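Local coordinates for protein cytosine deaminase (Klebsiella pneumoniae, PDB 4R85) that deaminates 5-methylcytosine, which it binds beside an iron(II) ion in an amidohydrolase-fold active site, and probably cytosine as well, at residues G45-I57 with L345-C357. Residues are numbered along the deposited sequence; the frame is centred on the assembly and turned at random.
Sequences GRLAIPPFVEPHI and LDFVTDNSARALC. With FE2 (Fe (II) ion), chain H.
Val53 is set against Ser352 and Leu356 where the first strand of the amidohydrolase TIM barrel, residues 52-57, meets the short helix 350-355 from the C-terminal part of the barrel. Strand and helix axes make an angle of 46°. Val53 has CG1 anti to its own N (chi1 -180°), which sends that methyl to CD2 of Leu356, tip to tip. The other methyl, CG2, lies 3.9 Å from Thr349 O. CB of Val53 packs at 3.5 Å on CB of Ser352. Further along the strand, the ring of Pro55 meets two residues: its CB touches CD1 of Leu356 and its CG lies near Ser352 OG.

The backbone joins in as well. Val53 N donates to Val348 O at 3.2 Å, tilted 26° from the carbonyl plane. One water links the segments again, donating to Val53 O and accepting from Ser352 OG at 2.6 Å. The same Val348 O lies at the edge of the Phe52 ring, near its plane. Phe52 and Val348 run side by side, with CE2 of the ring 3.7 Å from Val348 CG2. CG2 of Thr349 approaches the ring obliquely, while Ile49 CD1, from the same strand, sits over one face toward the rim. Helix 322-332 adds Ile322 to this apolar cluster. Thr349 turns its hydroxyl back to its own segment: OG1 donates to Leu345 O, which Val348 N reaches from the opposite face of the carbonyl plane.

At its C-terminal end the strand enters the metal site. Glu54 OE2 accepts from His56 N through its anti lone pair. His56 NE2 binds the iron(II) ion at 2.3 Å, together with His58, His209, His241 and Asp308.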
ATOM      1  N   GLY A  45     -26.246  -7.600   3.115  1.00 23.95           N
ATOM      2  CA  GLY A  45     -25.284  -8.596   2.676  1.00 24.47           C
ATOM      3  C   GLY A  45     -23.841  -8.225   2.964  1.00 24.65           C
ATOM      4  O   GLY A  45     -22.918  -8.899   2.519  1.00 24.58           O
ATOM      5  N   ARG A  46     -23.634  -7.149   3.711  1.00 23.87           N
ATOM      6  CA  ARG A  46     -22.279  -6.755   4.067  1.00 24.87           C
ATOM      7  C   ARG A  46     -21.760  -7.507   5.282  1.00 19.44           C
ATOM      8  O   ARG A  46     -22.529  -7.994   6.110  1.00 23.08           O
ATOM      9  CB  ARG A  46     -22.204  -5.257   4.310  1.00 20.03           C
ATOM     10  CG  ARG A  46     -22.371  -4.459   3.052  1.00 26.59           C
ATOM     11  CD  ARG A  46     -22.477  -3.000   3.358  1.00 29.67           C
ATOM     12  NE  ARG A  46     -22.793  -2.230   2.163  1.00 37.00           N
ATOM     13  CZ  ARG A  46     -23.976  -1.673   1.930  1.00 41.69           C
ATOM     14  NH1 ARG A  46     -24.953  -1.799   2.817  1.00 44.85           N
ATOM     15  NH2 ARG A  46     -24.180  -0.988   0.812  1.00 44.08           N
ATOM     16  N   LEU A  47     -20.443  -7.590   5.374  1.00 18.63           N
ATOM     17  CA  LEU A  47     -19.768  -8.277   6.462  1.00 23.74           C
ATOM     18  C   LEU A  47     -19.883  -7.547   7.812  1.00 24.45           C
ATOM     19  O   LEU A  47     -19.632  -6.342   7.900  1.00 26.73           O
ATOM     20  CB  LEU A  47     -18.304  -8.409   6.063  1.00 22.49           C
ATOM     21  CG  LEU A  47     -17.322  -9.374   6.689  1.00 27.50           C
ATOM     22  CD1 LEU A  47     -17.845 -10.783   6.672  1.00 21.34           C
ATOM     23  CD2 LEU A  47     -16.022  -9.271   5.903  1.00 21.28           C
ATOM     24  N   ALA A  48     -20.269  -8.273   8.860  1.00 21.77           N
ATOM     25  CA  ALA A  48     -20.153  -7.767  10.228  1.00 21.73           C
ATOM     26  C   ALA A  48     -18.936  -8.414  10.883  1.00 22.06           C
ATOM     27  O   ALA A  48     -18.783  -9.634  10.845  1.00 18.15           O
ATOM     28  CB  ALA A  48     -21.414  -8.080  11.034  1.00 20.44           C
ATOM     29  N   ILE A  49     -18.063  -7.603  11.472  1.00 17.62           N
ATOM     30  CA  ILE A  49     -16.845  -8.112  12.108  1.00 18.55           C
ATOM     31  C   ILE A  49     -16.644  -7.436  13.451  1.00 17.74           C
ATOM     32  O   ILE A  49     -17.186  -6.352  13.696  1.00 20.76           O
ATOM     33  CB  ILE A  49     -15.590  -7.811  11.263  1.00 17.63           C
ATOM     34  CG1 ILE A  49     -15.524  -6.315  10.946  1.00 19.53           C
ATOM     35  CG2 ILE A  49     -15.580  -8.625   9.985  1.00 15.66           C
ATOM     36  CD1 ILE A  49     -14.188  -5.872  10.404  1.00 21.44           C
ATOM     37  N   PRO A  50     -15.869  -8.070  14.338  1.00 16.15           N
ATOM     38  CA  PRO A  50     -15.450  -7.355  15.545  1.00 18.63           C
ATOM     39  C   PRO A  50     -14.535  -6.181  15.141  1.00 20.31           C
ATOM     40  O   PRO A  50     -14.040  -6.151  14.008  1.00 16.78           O
ATOM     41  CB  PRO A  50     -14.690  -8.430  16.330  1.00 24.33           C
ATOM     42  CG  PRO A  50     -14.212  -9.403  15.278  1.00 18.32           C
ATOM     43  CD  PRO A  50     -15.351  -9.451  14.302  1.00 20.87           C
ATOM     44  N   PRO A  51     -14.334  -5.206  16.040  1.00 20.13           N
ATOM     45  CA  PRO A  51     -13.613  -3.986  15.641  1.00 17.58           C
ATOM     46  C   PRO A  51     -12.182  -4.252  15.200  1.00 17.05           C
ATOM     47  O   PRO A  51     -11.569  -5.251  15.592  1.00 16.03           O
ATOM     48  CB  PRO A  51     -13.602  -3.142  16.924  1.00 17.82           C
ATOM     49  CG  PRO A  51     -14.721  -3.712  17.773  1.00 16.58           C
ATOM     50  CD  PRO A  51     -14.770  -5.164  17.449  1.00 15.58           C
ATOM     51  N   PHE A  52     -11.645  -3.364  14.375  1.00 16.73           N
ATOM     52  CA  PHE A  52     -10.234  -3.465  14.044  1.00 17.45           C
ATOM     53  C   PHE A  52      -9.410  -3.175  15.298  1.00 18.13           C
ATOM     54  O   PHE A  52      -9.878  -2.493  16.216  1.00 17.48           O
ATOM     55  CB  PHE A  52      -9.864  -2.501  12.919  1.00 14.67           C
ATOM     56  CG  PHE A  52     -10.384  -2.917  11.567  1.00 15.68           C
ATOM     57  CD1 PHE A  52     -11.269  -2.113  10.874  1.00 17.04           C
ATOM     58  CD2 PHE A  52      -9.977  -4.113  10.990  1.00 15.59           C
ATOM     59  CE1 PHE A  52     -11.748  -2.491   9.626  1.00 18.60           C
ATOM     60  CE2 PHE A  52     -10.448  -4.497   9.747  1.00 14.63           C
ATOM     61  CZ  PHE A  52     -11.339  -3.684   9.064  1.00 18.61           C
ATOM     62  N   VAL A  53      -8.190  -3.702  15.328  1.00 18.27           N
ATOM     63  CA  VAL A  53      -7.283  -3.495  16.444  1.00 16.14           C
ATOM     64  C   VAL A  53      -6.017  -2.811  15.937  1.00 18.97           C
ATOM     65  O   VAL A  53      -5.520  -3.128  14.859  1.00 18.99           O
ATOM     66  CB  VAL A  53      -6.909  -4.848  17.097  1.00 19.96           C
ATOM     67  CG1 VAL A  53      -5.966  -4.647  18.277  1.00 18.00           C
ATOM     68  CG2 VAL A  53      -8.159  -5.611  17.517  1.00 16.25           C
ATOM     69  N   GLU A  54      -5.520  -1.844  16.700  1.00 16.92           N
ATOM     70  CA  GLU A  54      -4.218  -1.255  16.432  1.00 16.15           C
ATOM     71  C   GLU A  54      -3.319  -1.658  17.583  1.00 16.19           C
ATOM     72  O   GLU A  54      -3.264  -0.969  18.596  1.00 15.59           O
ATOM     73  CB  GLU A  54      -4.313   0.267  16.353  1.00 13.57           C
ATOM     74  CG  GLU A  54      -2.950   0.935  16.156  1.00 18.17           C
ATOM     75  CD  GLU A  54      -2.077   0.173  15.159  1.00 28.03           C
ATOM     76  OE1 GLU A  54      -2.272   0.356  13.937  1.00 29.86           O
ATOM     77  OE2 GLU A  54      -1.206  -0.619  15.594  1.00 23.96           O
ATOM     78  N   PRO A  55      -2.619  -2.789  17.439  1.00 13.87           N
ATOM     79  CA  PRO A  55      -1.892  -3.367  18.572  1.00 15.00           C
ATOM     80  C   PRO A  55      -0.521  -2.746  18.797  1.00 13.97           C
ATOM     81  O   PRO A  55       0.174  -3.181  19.714  1.00 14.09           O
ATOM     82  CB  PRO A  55      -1.721  -4.834  18.156  1.00 14.01           C
ATOM     83  CG  PRO A  55      -1.626  -4.764  16.652  1.00 14.43           C
ATOM     84  CD  PRO A  55      -2.546  -3.634  16.235  1.00 17.10           C
ATOM     85  N   HIS A  56      -0.133  -1.772  17.978  1.00 11.73           N
ATOM     86  CA  HIS A  56       1.180  -1.157  18.115  1.00 10.18           C
ATOM     87  C   HIS A  56       1.254   0.196  17.415  1.00 12.18           C
ATOM     88  O   HIS A  56       1.392   0.272  16.188  1.00 12.98           O
ATOM     89  CB  HIS A  56       2.256  -2.093  17.545  1.00 15.38           C
ATOM     90  CG  HIS A  56       3.652  -1.663  17.856  1.00 12.18           C
ATOM     91  ND1 HIS A  56       4.571  -2.501  18.452  1.00 12.37           N
ATOM     92  CD2 HIS A  56       4.291  -0.487  17.643  1.00 14.55           C
ATOM     93  CE1 HIS A  56       5.715  -1.858  18.598  1.00 18.06           C
ATOM     94  NE2 HIS A  56       5.565  -0.634  18.126  1.00 16.90           N
ATOM     95  N   ILE A  57       1.194   1.261  18.205  1.00 12.62           N
ATOM     96  CA  ILE A  57       1.305   2.624  17.691  1.00 11.24           C
ATOM     97  C   ILE A  57       2.004   3.458  18.755  1.00 16.24           C
ATOM     98  O   ILE A  57       1.969   3.095  19.932  1.00 13.55           O
ATOM     99  CB  ILE A  57      -0.095   3.192  17.359  1.00 17.35           C
ATOM    100  CG1 ILE A  57       0.005   4.556  16.666  1.00 22.09           C
ATOM    101  CG2 ILE A  57      -0.984   3.228  18.612  1.00 15.48           C
ATOM    102  CD1 ILE A  57      -1.247   4.909  15.857  1.00 18.25           C
ATOM    103  N   LEU A 345      -8.214 -11.071   7.045  1.00 13.13           N
ATOM    104  CA  LEU A 345      -8.656 -10.151   8.100  1.00 14.22           C
ATOM    105  C   LEU A 345      -8.225 -10.602   9.506  1.00 15.17           C
ATOM    106  O   LEU A 345      -8.218  -9.790  10.449  1.00 14.64           O
ATOM    107  CB  LEU A 345     -10.169  -9.889   8.032  1.00 19.24           C
ATOM    108  CG  LEU A 345     -10.631  -8.985   6.880  1.00 15.94           C
ATOM    109  CD1 LEU A 345     -12.153  -8.795   6.894  1.00 16.09           C
ATOM    110  CD2 LEU A 345      -9.905  -7.630   6.911  1.00 17.82           C
ATOM    111  N   ASP A 346      -7.852 -11.877   9.640  1.00 15.39           N
ATOM    112  CA  ASP A 346      -7.252 -12.388  10.880  1.00 18.66           C
ATOM    113  C   ASP A 346      -6.143 -11.471  11.412  1.00 15.76           C
ATOM    114  O   ASP A 346      -6.005 -11.278  12.623  1.00 12.88           O
ATOM    115  CB  ASP A 346      -6.608 -13.760  10.663  1.00 16.72           C
ATOM    116  CG  ASP A 346      -7.614 -14.889  10.490  1.00 23.22           C
ATOM    117  OD1 ASP A 346      -8.833 -14.696  10.713  1.00 21.14           O
ATOM    118  OD2 ASP A 346      -7.153 -16.000  10.145  1.00 19.68           O
ATOM    119  N   PHE A 347      -5.333 -10.938  10.506  1.00 11.48           N
ATOM    120  CA  PHE A 347      -4.114 -10.221  10.892  1.00 13.89           C
ATOM    121  C   PHE A 347      -4.351  -8.827  11.453  1.00 15.96           C
ATOM    122  O   PHE A 347      -3.424  -8.204  11.983  1.00 16.18           O
ATOM    123  CB  PHE A 347      -3.125 -10.180   9.720  1.00 16.51           C
ATOM    124  CG  PHE A 347      -2.725 -11.550   9.246  1.00 17.87           C
ATOM    125  CD1 PHE A 347      -1.928 -12.361  10.043  1.00 19.09           C
ATOM    126  CD2 PHE A 347      -3.175 -12.041   8.032  1.00 18.75           C
ATOM    127  CE1 PHE A 347      -1.571 -13.638   9.630  1.00 20.73           C
ATOM    128  CE2 PHE A 347      -2.824 -13.313   7.613  1.00 19.23           C
ATOM    129  CZ  PHE A 347      -2.021 -14.113   8.410  1.00 21.48           C
ATOM    130  N   VAL A 348      -5.587  -8.340  11.343  1.00 11.95           N
ATOM    131  CA  VAL A 348      -5.926  -7.020  11.871  1.00 11.45           C
ATOM    132  C   VAL A 348      -7.159  -7.052  12.769  1.00 18.57           C
ATOM    133  O   VAL A 348      -7.673  -6.006  13.162  1.00 14.77           O
ATOM    134  CB  VAL A 348      -6.128  -6.001  10.755  1.00 11.72           C
ATOM    135  CG1 VAL A 348      -4.821  -5.833   9.965  1.00 14.89           C
ATOM    136  CG2 VAL A 348      -7.267  -6.433   9.852  1.00 16.40           C
ATOM    137  N   THR A 349      -7.633  -8.256  13.080  1.00 18.65           N
ATOM    138  CA  THR A 349      -8.714  -8.430  14.042  1.00 12.56           C
ATOM    139  C   THR A 349      -8.363  -9.498  15.090  1.00 15.20           C
ATOM    140  O   THR A 349      -7.749  -9.194  16.119  1.00 15.50           O
ATOM    141  CB  THR A 349     -10.096  -8.760  13.354  1.00 13.11           C
ATOM    142  OG1 THR A 349      -9.988  -9.954  12.567  1.00 16.62           O
ATOM    143  CG2 THR A 349     -10.569  -7.591  12.479  1.00 13.24           C
ATOM    144  N   ASP A 350      -8.758 -10.742  14.826  1.00 18.79           N
ATOM    145  CA  ASP A 350      -8.567 -11.853  15.765  1.00 16.45           C
ATOM    146  C   ASP A 350      -7.157 -12.001  16.323  1.00 16.94           C
ATOM    147  O   ASP A 350      -6.986 -12.159  17.533  1.00 13.56           O
ATOM    148  CB  ASP A 350      -8.968 -13.193  15.124  1.00 13.81           C
ATOM    149  CG  ASP A 350     -10.424 -13.232  14.690  1.00 26.67           C
ATOM    150  OD1 ASP A 350     -11.207 -12.339  15.085  1.00 24.84           O
ATOM    151  OD2 ASP A 350     -10.787 -14.178  13.957  1.00 28.89           O
ATOM    152  N   ASN A 351      -6.149 -11.983  15.450  1.00 17.08           N
ATOM    153  CA  ASN A 351      -4.788 -12.249  15.897  1.00 14.47           C
ATOM    154  C   ASN A 351      -4.286 -11.103  16.768  1.00 17.49           C
ATOM    155  O   ASN A 351      -3.568 -11.307  17.745  1.00 16.96           O
ATOM    156  CB  ASN A 351      -3.855 -12.419  14.704  1.00 14.83           C
ATOM    157  CG  ASN A 351      -4.146 -13.675  13.909  1.00 16.84           C
ATOM    158  OD1 ASN A 351      -5.154 -14.350  14.131  1.00 13.85           O
ATOM    159  ND2 ASN A 351      -3.252 -14.003  12.979  1.00 15.58           N
ATOM    160  N   SER A 352      -4.658  -9.889  16.384  1.00 14.47           N
ATOM    161  CA  SER A 352      -4.307  -8.700  17.153  1.00 14.38           C
ATOM    162  C   SER A 352      -4.986  -8.695  18.528  1.00 14.63           C
ATOM    163  O   SER A 352      -4.372  -8.326  19.537  1.00 17.49           O
ATOM    164  CB  SER A 352      -4.683  -7.453  16.357  1.00 18.20           C
ATOM    165  OG  SER A 352      -4.025  -7.447  15.106  1.00 23.46           O
ATOM    166  N   ALA A 353      -6.249  -9.107  18.577  1.00 14.08           N
ATOM    167  CA  ALA A 353      -6.945  -9.215  19.858  1.00 15.72           C
ATOM    168  C   ALA A 353      -6.263 -10.231  20.778  1.00 19.03           C
ATOM    169  O   ALA A 353      -6.229 -10.057  21.990  1.00 15.71           O
ATOM    170  CB  ALA A 353      -8.413  -9.574  19.658  1.00 13.54           C
ATOM    171  N   ARG A 354      -5.724 -11.297  20.192  1.00 16.03           N
ATOM    172  CA  ARG A 354      -5.015 -12.301  20.977  1.00 20.70           C
ATOM    173  C   ARG A 354      -3.718 -11.732  21.558  1.00 19.12           C
ATOM    174  O   ARG A 354      -3.356 -12.028  22.698  1.00 18.03           O
ATOM    175  CB  ARG A 354      -4.716 -13.523  20.115  1.00 18.88           C
ATOM    176  CG  ARG A 354      -3.996 -14.638  20.846  1.00 21.92           C
ATOM    177  CD  ARG A 354      -3.928 -15.892  19.969  1.00 31.13           C
ATOM    178  NE  ARG A 354      -2.948 -16.852  20.469  1.00 38.95           N
ATOM    179  CZ  ARG A 354      -2.538 -17.928  19.802  1.00 43.82           C
ATOM    180  NH1 ARG A 354      -3.012 -18.190  18.588  1.00 38.70           N
ATOM    181  NH2 ARG A 354      -1.639 -18.738  20.348  1.00 45.98           N
ATOM    182  N   ALA A 355      -3.021 -10.924  20.766  1.00 15.92           N
ATOM    183  CA  ALA A 355      -1.778 -10.286  21.211  1.00 16.18           C
ATOM    184  C   ALA A 355      -2.062  -9.363  22.392  1.00 14.94           C
ATOM    185  O   ALA A 355      -1.266  -9.253  23.322  1.00 15.11           O
ATOM    186  CB  ALA A 355      -1.138  -9.521  20.068  1.00 17.58           C
ATOM    187  N   LEU A 356      -3.217  -8.715  22.360  1.00 13.99           N
ATOM    188  CA  LEU A 356      -3.604  -7.797  23.423  1.00 15.64           C
ATOM    189  C   LEU A 356      -4.308  -8.517  24.572  1.00 16.47           C
ATOM    190  O   LEU A 356      -4.735  -7.878  25.528  1.00 16.95           O
ATOM    191  CB  LEU A 356      -4.478  -6.660  22.873  1.00 13.81           C
ATOM    192  CG  LEU A 356      -3.705  -5.388  22.466  1.00 13.74           C
ATOM    193  CD1 LEU A 356      -2.580  -5.677  21.486  1.00 17.17           C
ATOM    194  CD2 LEU A 356      -4.632  -4.319  21.891  1.00 16.57           C
ATOM    195  N   CYS A 357      -4.414  -9.847  24.480  1.00 14.27           N
ATOM    196  CA  CYS A 357      -5.071 -10.648  25.522  1.00 15.98           C
ATOM    197  C   CYS A 357      -6.472 -10.160  25.848  1.00 16.37           C
ATOM    198  O   CYS A 357      -6.838 -10.068  27.022  1.00 17.69           O
ATOM    199  CB  CYS A 357      -4.247 -10.655  26.815  1.00 15.68           C
ATOM    200  SG  CYS A 357      -2.682 -11.515  26.682  1.00 21.85           S
TER
HETATM  201 FE   FE2 H 502       7.205   0.677  17.298  1.00 19.40          FE
HETATM  202  O   HOH W   1      -4.102  -5.241  13.742  1.00 17.94           O